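Local coordinates for hypothetical protein Rv2827c (Mycobacterium tuberculosis, PDB 1ZEL) that is of unknown function but probably binds DNA through a winged-helix region and is related to AbiEi-type antitoxins, at residues Phe197-Asp209 against Asp285-Lys297. Numbering follows the deposited sequence. Where two conformers were deposited one is given.
Sequences FGPWADLVPHLDD and DELVVPLLRVIGK. With NA (sodium ion), chain C.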
ATOM      1  N   PHE A 197      10.989  -1.057  -3.332  1.00 20.99           N
ATOM      2  CA  PHE A 197      10.020  -1.807  -4.123  1.00 22.01           C
ATOM      3  C   PHE A 197      10.501  -3.242  -4.316  1.00 22.52           C
ATOM      4  O   PHE A 197      11.659  -3.476  -4.681  1.00 23.63           O
ATOM      5  CB  PHE A 197       9.795  -1.113  -5.463  1.00 20.27           C
ATOM      6  CG  PHE A 197       8.723  -1.747  -6.302  1.00 21.60           C
ATOM      7  CD1 PHE A 197       7.380  -1.394  -6.147  1.00 21.50           C
ATOM      8  CD2 PHE A 197       9.062  -2.645  -7.294  1.00 17.40           C
ATOM      9  CE1 PHE A 197       6.386  -1.973  -6.965  1.00 21.31           C
ATOM     10  CE2 PHE A 197       8.087  -3.235  -8.101  1.00 21.97           C
ATOM     11  CZ  PHE A 197       6.757  -2.896  -7.950  1.00 19.66           C
ATOM     12  N   GLY A 198       9.627  -4.207  -4.054  1.00 23.34           N
ATOM     13  CA  GLY A 198      10.033  -5.621  -4.070  1.00 23.10           C
ATOM     14  C   GLY A 198       9.942  -6.338  -5.415  1.00 22.90           C
ATOM     15  O   GLY A 198      10.958  -6.771  -5.966  1.00 22.07           O
ATOM     16  N   PRO A 199       8.722  -6.471  -5.966  1.00 22.79           N
ATOM     17  CA  PRO A 199       8.575  -7.328  -7.164  1.00 22.78           C
ATOM     18  C   PRO A 199       8.951  -6.667  -8.509  1.00 22.53           C
ATOM     19  O   PRO A 199       8.129  -6.573  -9.433  1.00 23.09           O
ATOM     20  CB  PRO A 199       7.104  -7.742  -7.102  1.00 22.37           C
ATOM     21  CG  PRO A 199       6.410  -6.537  -6.449  1.00 24.25           C
ATOM     22  CD  PRO A 199       7.430  -5.907  -5.511  1.00 22.63           C
ATOM     23  N   TRP A 200      10.205  -6.231  -8.627  1.00 21.55           N
ATOM     24  CA  TRP A 200      10.677  -5.629  -9.882  1.00 21.17           C
ATOM     25  C   TRP A 200      10.448  -6.510 -11.106  1.00 20.82           C
ATOM     26  O   TRP A 200      10.004  -6.022 -12.142  1.00 21.28           O
ATOM     27  CB  TRP A 200      12.156  -5.236  -9.777  1.00 21.14           C
ATOM     28  CG  TRP A 200      12.338  -3.926  -9.088  1.00 18.36           C
ATOM     29  CD1 TRP A 200      12.625  -3.733  -7.778  1.00 18.27           C
ATOM     30  CD2 TRP A 200      12.182  -2.630  -9.668  1.00 16.96           C
ATOM     31  NE1 TRP A 200      12.696  -2.392  -7.503  1.00 20.92           N
ATOM     32  CE2 TRP A 200      12.434  -1.689  -8.651  1.00 18.53           C
ATOM     33  CE3 TRP A 200      11.893  -2.175 -10.953  1.00 15.40           C
ATOM     34  CZ2 TRP A 200      12.381  -0.303  -8.872  1.00 19.24           C
ATOM     35  CZ3 TRP A 200      11.838  -0.802 -11.176  1.00 19.72           C
ATOM     36  CH2 TRP A 200      12.096   0.116 -10.139  1.00 19.16           C
ATOM     37  N   ALA A 201      10.733  -7.798 -10.991  1.00 21.29           N
ATOM     38  CA  ALA A 201      10.561  -8.711 -12.139  1.00 22.99           C
ATOM     39  C   ALA A 201       9.101  -8.784 -12.561  1.00 23.50           C
ATOM     40  O   ALA A 201       8.798  -8.970 -13.729  1.00 23.52           O
ATOM     41  CB  ALA A 201      11.118 -10.117 -11.840  1.00 22.97           C
ATOM     42  N   ASP A 202       8.198  -8.622 -11.599  1.00 23.92           N
ATOM     43  CA  ASP A 202       6.759  -8.619 -11.842  0.50 24.39           C
ATOM     44  C   ASP A 202       6.316  -7.297 -12.499  1.00 24.27           C
ATOM     45  O   ASP A 202       5.326  -7.248 -13.234  1.00 25.30           O
ATOM     46  CB  ASP A 202       6.054  -8.799 -10.495  0.50 24.71           C
ATOM     47  CG  ASP A 202       4.836  -9.686 -10.573  0.50 25.78           C
ATOM     48  OD1 ASP A 202       3.771  -9.224 -10.154  0.50 30.10           O
ATOM     49  OD2 ASP A 202       4.941 -10.851 -11.013  0.50 32.12           O
ATOM     50  N   LEU A 203       7.041  -6.223 -12.210  1.00 23.41           N
ATOM     51  CA  LEU A 203       6.666  -4.904 -12.724  1.00 23.24           C
ATOM     52  C   LEU A 203       7.236  -4.648 -14.122  1.00 23.63           C
ATOM     53  O   LEU A 203       6.539  -4.134 -14.990  1.00 23.74           O
ATOM     54  CB  LEU A 203       7.143  -3.799 -11.775  1.00 22.61           C
ATOM     55  CG  LEU A 203       6.983  -2.351 -12.274  1.00 22.74           C
ATOM     56  CD1 LEU A 203       5.498  -1.950 -12.317  1.00 25.60           C
ATOM     57  CD2 LEU A 203       7.756  -1.419 -11.394  1.00 26.51           C
ATOM     58  N   VAL A 204       8.505  -5.002 -14.326  1.00 24.41           N
ATOM     59  CA  VAL A 204       9.246  -4.504 -15.495  1.00 25.35           C
ATOM     60  C   VAL A 204       8.633  -4.844 -16.855  1.00 25.92           C
ATOM     61  O   VAL A 204       8.821  -4.071 -17.785  1.00 25.71           O
ATOM     62  CB  VAL A 204      10.778  -4.792 -15.470  1.00 25.85           C
ATOM     63  CG1 VAL A 204      11.449  -3.963 -14.381  1.00 24.39           C
ATOM     64  CG2 VAL A 204      11.089  -6.293 -15.285  1.00 26.92           C
ATOM     65  N   PRO A 205       7.911  -5.982 -16.987  1.00 26.81           N
ATOM     66  CA  PRO A 205       7.241  -6.227 -18.277  1.00 27.23           C
ATOM     67  C   PRO A 205       6.121  -5.240 -18.583  1.00 27.12           C
ATOM     68  O   PRO A 205       5.693  -5.142 -19.735  1.00 27.02           O
ATOM     69  CB  PRO A 205       6.639  -7.626 -18.090  1.00 28.30           C
ATOM     70  CG  PRO A 205       7.509  -8.254 -17.045  1.00 28.44           C
ATOM     71  CD  PRO A 205       7.693  -7.121 -16.074  1.00 27.52           C
ATOM     72  N   HIS A 206       5.654  -4.518 -17.566  1.00 26.36           N
ATOM     73  CA  HIS A 206       4.500  -3.609 -17.692  1.00 25.58           C
ATOM     74  C   HIS A 206       4.853  -2.131 -17.552  1.00 24.09           C
ATOM     75  O   HIS A 206       3.984  -1.326 -17.267  1.00 23.16           O
ATOM     76  CB  HIS A 206       3.408  -3.985 -16.671  1.00 26.59           C
ATOM     77  CG  HIS A 206       3.115  -5.454 -16.643  1.00 28.91           C
ATOM     78  ND1 HIS A 206       2.831  -6.171 -17.786  1.00 39.98           N
ATOM     79  CD2 HIS A 206       3.107  -6.346 -15.628  1.00 30.41           C
ATOM     80  CE1 HIS A 206       2.651  -7.441 -17.471  1.00 39.01           C
ATOM     81  NE2 HIS A 206       2.803  -7.572 -16.165  1.00 35.27           N
ATOM     82  N   LEU A 207       6.121  -1.774 -17.745  1.00 23.06           N
ATOM     83  CA  LEU A 207       6.519  -0.366 -17.727  1.00 22.25           C
ATOM     84  C   LEU A 207       5.815   0.448 -18.792  1.00 21.61           C
ATOM     85  O   LEU A 207       5.510   1.607 -18.558  1.00 21.41           O
ATOM     86  CB  LEU A 207       8.045  -0.203 -17.881  1.00 22.86           C
ATOM     87  CG  LEU A 207       8.884  -0.670 -16.698  1.00 22.84           C
ATOM     88  CD1 LEU A 207      10.335  -0.424 -17.009  1.00 23.21           C
ATOM     89  CD2 LEU A 207       8.467   0.114 -15.418  1.00 26.27           C
ATOM     90  N   ASP A 208       5.574  -0.123 -19.976  1.00 21.08           N
ATOM     91  CA  ASP A 208       4.868   0.649 -21.020  1.00 21.10           C
ATOM     92  C   ASP A 208       3.485   1.112 -20.507  1.00 20.72           C
ATOM     93  O   ASP A 208       3.082   2.296 -20.663  1.00 19.58           O
ATOM     94  CB  ASP A 208       4.721  -0.168 -22.310  1.00 20.89           C
ATOM     95  CG  ASP A 208       4.124  -1.577 -22.088  1.00 24.09           C
ATOM     96  OD1 ASP A 208       3.796  -2.018 -20.953  1.00 23.57           O
ATOM     97  OD2 ASP A 208       3.990  -2.281 -23.098  1.00 24.44           O
ATOM     98  N   ASP A 209       2.804   0.177 -19.843  1.00 19.81           N
ATOM     99  CA  ASP A 209       1.482   0.403 -19.275  1.00 20.85           C
ATOM    100  C   ASP A 209       1.556   1.522 -18.227  1.00 20.67           C
ATOM    101  O   ASP A 209       0.743   2.441 -18.237  1.00 21.20           O
ATOM    102  CB  ASP A 209       0.972  -0.907 -18.649  1.00 20.40           C
ATOM    103  CG  ASP A 209      -0.537  -0.909 -18.374  1.00 26.20           C
ATOM    104  OD1 ASP A 209      -1.219   0.132 -18.561  1.00 22.54           O
ATOM    105  OD2 ASP A 209      -1.046  -1.982 -17.985  1.00 28.49           O
ATOM    106  N   ASP A 285      22.269   0.839 -15.772  1.00 25.42           N
ATOM    107  CA  ASP A 285      21.104   0.053 -15.411  1.00 26.22           C
ATOM    108  C   ASP A 285      21.512  -1.378 -15.060  1.00 26.66           C
ATOM    109  O   ASP A 285      21.884  -2.148 -15.933  1.00 26.26           O
ATOM    110  CB  ASP A 285      20.076   0.067 -16.558  1.00 26.15           C
ATOM    111  CG  ASP A 285      18.812  -0.743 -16.243  1.00 28.06           C
ATOM    112  OD1 ASP A 285      18.542  -1.004 -15.056  1.00 29.73           O
ATOM    113  OD2 ASP A 285      18.088  -1.128 -17.193  1.00 31.83           O
ATOM    114  N   GLU A 286      21.423  -1.715 -13.773  1.00 27.34           N
ATOM    115  CA  GLU A 286      21.728  -3.060 -13.289  1.00 28.00           C
ATOM    116  C   GLU A 286      20.464  -3.836 -12.957  1.00 28.33           C
ATOM    117  O   GLU A 286      20.507  -4.981 -12.473  1.00 28.93           O
ATOM    118  CB  GLU A 286      22.642  -2.965 -12.073  1.00 27.99           C
ATOM    119  CG  GLU A 286      23.906  -2.208 -12.391  1.00 29.82           C
ATOM    120  CD  GLU A 286      24.851  -2.046 -11.224  1.00 36.06           C
ATOM    121  OE1 GLU A 286      24.493  -2.405 -10.078  1.00 35.18           O
ATOM    122  OE2 GLU A 286      25.976  -1.556 -11.468  1.00 34.34           O
ATOM    123  N   LEU A 287      19.328  -3.239 -13.288  1.00 28.07           N
ATOM    124  CA  LEU A 287      18.055  -3.748 -12.815  1.00 27.85           C
ATOM    125  C   LEU A 287      17.002  -3.979 -13.890  1.00 27.85           C
ATOM    126  O   LEU A 287      16.538  -5.091 -14.050  1.00 28.46           O
ATOM    127  CB  LEU A 287      17.505  -2.824 -11.726  1.00 27.84           C
ATOM    128  CG  LEU A 287      16.098  -3.055 -11.164  1.00 29.37           C
ATOM    129  CD1 LEU A 287      16.047  -4.344 -10.383  1.00 34.18           C
ATOM    130  CD2 LEU A 287      15.793  -1.874 -10.263  1.00 28.41           C
ATOM    131  N   VAL A 288      16.597  -2.927 -14.586  1.00 27.81           N
ATOM    132  CA  VAL A 288      15.435  -3.007 -15.454  1.00 28.75           C
ATOM    133  C   VAL A 288      15.712  -3.937 -16.644  1.00 30.30           C
ATOM    134  O   VAL A 288      15.083  -4.996 -16.759  1.00 30.42           O
ATOM    135  CB  VAL A 288      14.950  -1.608 -15.872  1.00 28.89           C
ATOM    136  CG1 VAL A 288      13.849  -1.689 -16.929  1.00 30.62           C
ATOM    137  CG2 VAL A 288      14.423  -0.849 -14.629  1.00 27.23           C
ATOM    138  N   VAL A 289      16.682  -3.576 -17.486  1.00 31.30           N
ATOM    139  CA  VAL A 289      17.055  -4.427 -18.639  1.00 31.79           C
ATOM    140  C   VAL A 289      17.608  -5.817 -18.223  1.00 31.98           C
ATOM    141  O   VAL A 289      17.154  -6.847 -18.734  1.00 32.26           O
ATOM    142  CB  VAL A 289      17.928  -3.650 -19.666  1.00 31.98           C
ATOM    143  CG1 VAL A 289      18.229  -4.502 -20.894  1.00 34.30           C
ATOM    144  CG2 VAL A 289      17.190  -2.402 -20.107  1.00 32.55           C
ATOM    145  N   PRO A 290      18.524  -5.869 -17.244  1.00 32.74           N
ATOM    146  CA  PRO A 290      18.950  -7.185 -16.736  1.00 33.33           C
ATOM    147  C   PRO A 290      17.829  -8.136 -16.260  1.00 34.16           C
ATOM    148  O   PRO A 290      17.926  -9.352 -16.496  1.00 33.79           O
ATOM    149  CB  PRO A 290      19.861  -6.818 -15.561  1.00 33.57           C
ATOM    150  CG  PRO A 290      20.375  -5.480 -15.922  1.00 33.09           C
ATOM    151  CD  PRO A 290      19.235  -4.776 -16.556  1.00 32.02           C
ATOM    152  N   LEU A 291      16.795  -7.617 -15.584  1.00 34.71           N
ATOM    153  CA  LEU A 291      15.612  -8.427 -15.272  1.00 35.25           C
ATOM    154  C   LEU A 291      14.850  -8.848 -16.516  1.00 36.07           C
ATOM    155  O   LEU A 291      14.424  -9.995 -16.603  1.00 35.59           O
ATOM    156  CB  LEU A 291      14.629  -7.714 -14.339  1.00 34.64           C
ATOM    157  CG  LEU A 291      15.023  -7.661 -12.869  1.00 36.46           C
ATOM    158  CD1 LEU A 291      13.991  -6.881 -12.104  1.00 31.72           C
ATOM    159  CD2 LEU A 291      15.214  -9.058 -12.258  1.00 38.31           C
ATOM    160  N   LEU A 292      14.639  -7.913 -17.445  1.00 36.77           N
ATOM    161  CA  LEU A 292      13.957  -8.231 -18.705  1.00 37.24           C
ATOM    162  C   LEU A 292      14.696  -9.326 -19.473  1.00 38.71           C
ATOM    163  O   LEU A 292      14.080 -10.168 -20.138  1.00 38.55           O
ATOM    164  CB  LEU A 292      13.831  -6.984 -19.568  1.00 37.23           C
ATOM    165  CG  LEU A 292      12.807  -5.986 -19.048  1.00 34.20           C
ATOM    166  CD1 LEU A 292      12.877  -4.751 -19.874  1.00 31.43           C
ATOM    167  CD2 LEU A 292      11.405  -6.616 -19.121  1.00 36.99           C
ATOM    168  N   ARG A 293      16.023  -9.312 -19.360  1.00 40.05           N
ATOM    169  CA  ARG A 293      16.862 -10.347 -19.975  1.00 41.68           C
ATOM    170  C   ARG A 293      16.722 -11.729 -19.337  1.00 42.97           C
ATOM    171  O   ARG A 293      16.736 -12.726 -20.045  1.00 43.18           O
ATOM    172  CB  ARG A 293      18.323  -9.901 -20.016  1.00 41.22           C
ATOM    173  CG  ARG A 293      18.587  -9.087 -21.240  1.00 42.00           C
ATOM    174  CD  ARG A 293      19.884  -8.330 -21.227  1.00 43.22           C
ATOM    175  NE  ARG A 293      19.828  -7.296 -22.258  1.00 44.57           N
ATOM    176  CZ  ARG A 293      20.781  -6.406 -22.509  1.00 42.94           C
ATOM    177  NH1 ARG A 293      21.894  -6.397 -21.788  1.00 42.83           N
ATOM    178  NH2 ARG A 293      20.603  -5.513 -23.481  1.00 38.27           N
ATOM    179  N   VAL A 294      16.588 -11.783 -18.013  1.00 44.75           N
ATOM    180  CA  VAL A 294      16.377 -13.051 -17.317  1.00 46.93           C
ATOM    181  C   VAL A 294      14.984 -13.598 -17.663  1.00 48.36           C
ATOM    182  O   VAL A 294      14.828 -14.798 -17.931  1.00 48.30           O
ATOM    183  CB  VAL A 294      16.550 -12.914 -15.775  1.00 47.04           C
ATOM    184  CG1 VAL A 294      16.324 -14.260 -15.081  1.00 47.75           C
ATOM    185  CG2 VAL A 294      17.937 -12.364 -15.422  1.00 47.50           C
ATOM    186  N   ILE A 295      13.995 -12.699 -17.677  1.00 49.65           N
ATOM    187  CA  ILE A 295      12.596 -13.034 -17.977  1.00 51.32           C
ATOM    188  C   ILE A 295      12.393 -13.624 -19.381  1.00 52.57           C
ATOM    189  O   ILE A 295      11.592 -14.545 -19.550  1.00 52.36           O
ATOM    190  CB  ILE A 295      11.657 -11.808 -17.762  1.00 51.24           C
ATOM    191  CG1 ILE A 295      11.698 -11.356 -16.302  1.00 49.88           C
ATOM    192  CG2 ILE A 295      10.201 -12.124 -18.160  1.00 51.92           C
ATOM    193  CD1 ILE A 295      11.160  -9.972 -16.097  1.00 44.15           C
ATOM    194  N   GLY A 296      13.108 -13.087 -20.371  1.00 54.29           N
ATOM    195  CA  GLY A 296      13.026 -13.577 -21.752  1.00 56.42           C
ATOM    196  C   GLY A 296      13.617 -14.972 -21.927  1.00 58.03           C
ATOM    197  O   GLY A 296      13.133 -15.767 -22.740  1.00 58.16           O
ATOM    198  N   LYS A 297      14.655 -15.285 -21.108  1.00 59.47           N
ATOM    199  CA  LYS A 297      15.319 -16.591 -21.148  1.00 60.74           C
ATOM    200  C   LYS A 297      14.421 -17.673 -20.532  1.00 61.36           C
ATOM    201  O   LYS A 297      14.335 -18.782 -21.051  1.00 61.79           O
ATOM    202  CB  LYS A 297      16.666 -16.531 -20.414  1.00 60.69           C
ATOM    203  CG  LYS A 297      17.735 -15.752 -21.179  1.00 62.09           C
ATOM    204  CD  LYS A 297      19.122 -15.934 -20.595  1.00 65.38           C
TER
HETATM  205 NA    NA C 401      -1.748   2.304 -18.780  1.00 22.38          NA
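V204 CG2 is the bump at the middle of this interface, lodged among three side chains of the C-terminal helix 288-296: it lies 3.9 Å from L291 CB, 3.9 Å from L292 CD2 and 3.8 Å from I295 CD1. With CG1 anti to the carbonyl carbon (chi1 -69°), CG2 is left between the backbone N and the carbonyl carbon of V204, while CG1 turns to the edge of the W200 indole, in its plane, and meets V288 less closely. I295 extends its CD1 in return into the shallow notch formed by A201, V204 and the P205 ring, ending 3.5 Å from A201 O.

Toward the start of the helix the indole of W200 presents a flat wall. L287 CD2 stands almost over the middle of its six-membered ring, 3.7 Å from the centroid and 12° off the normal, a CH-pi contact; F197 backs the opposite face near the rim, and W200 NE1 is tied to the carbonyl of P194. L291 CD1 presses against the base of the W200 side chain, 3.4 Å from CB, and against A201 N. Beyond V204, L207 CD1 and V288 CG1 meet tip to tip at 3.7 Å, and both residues also rest on L237 of helix 228-240.

No hydrogen bond crosses this apolar seam. D285 anchors the incoming end of the helix: its OD1 accepts from L287 N, giving an Asx turn, and from V288 N, giving an Asx motif, and OD2 takes V289 N. The contact thus packs the C-terminal helix 288-296, through its ridge of branched aliphatic residues, against helix 200-203, the 3-10 segment 204-205 and the start of helix 207-212, which carries the sodium ligand D209.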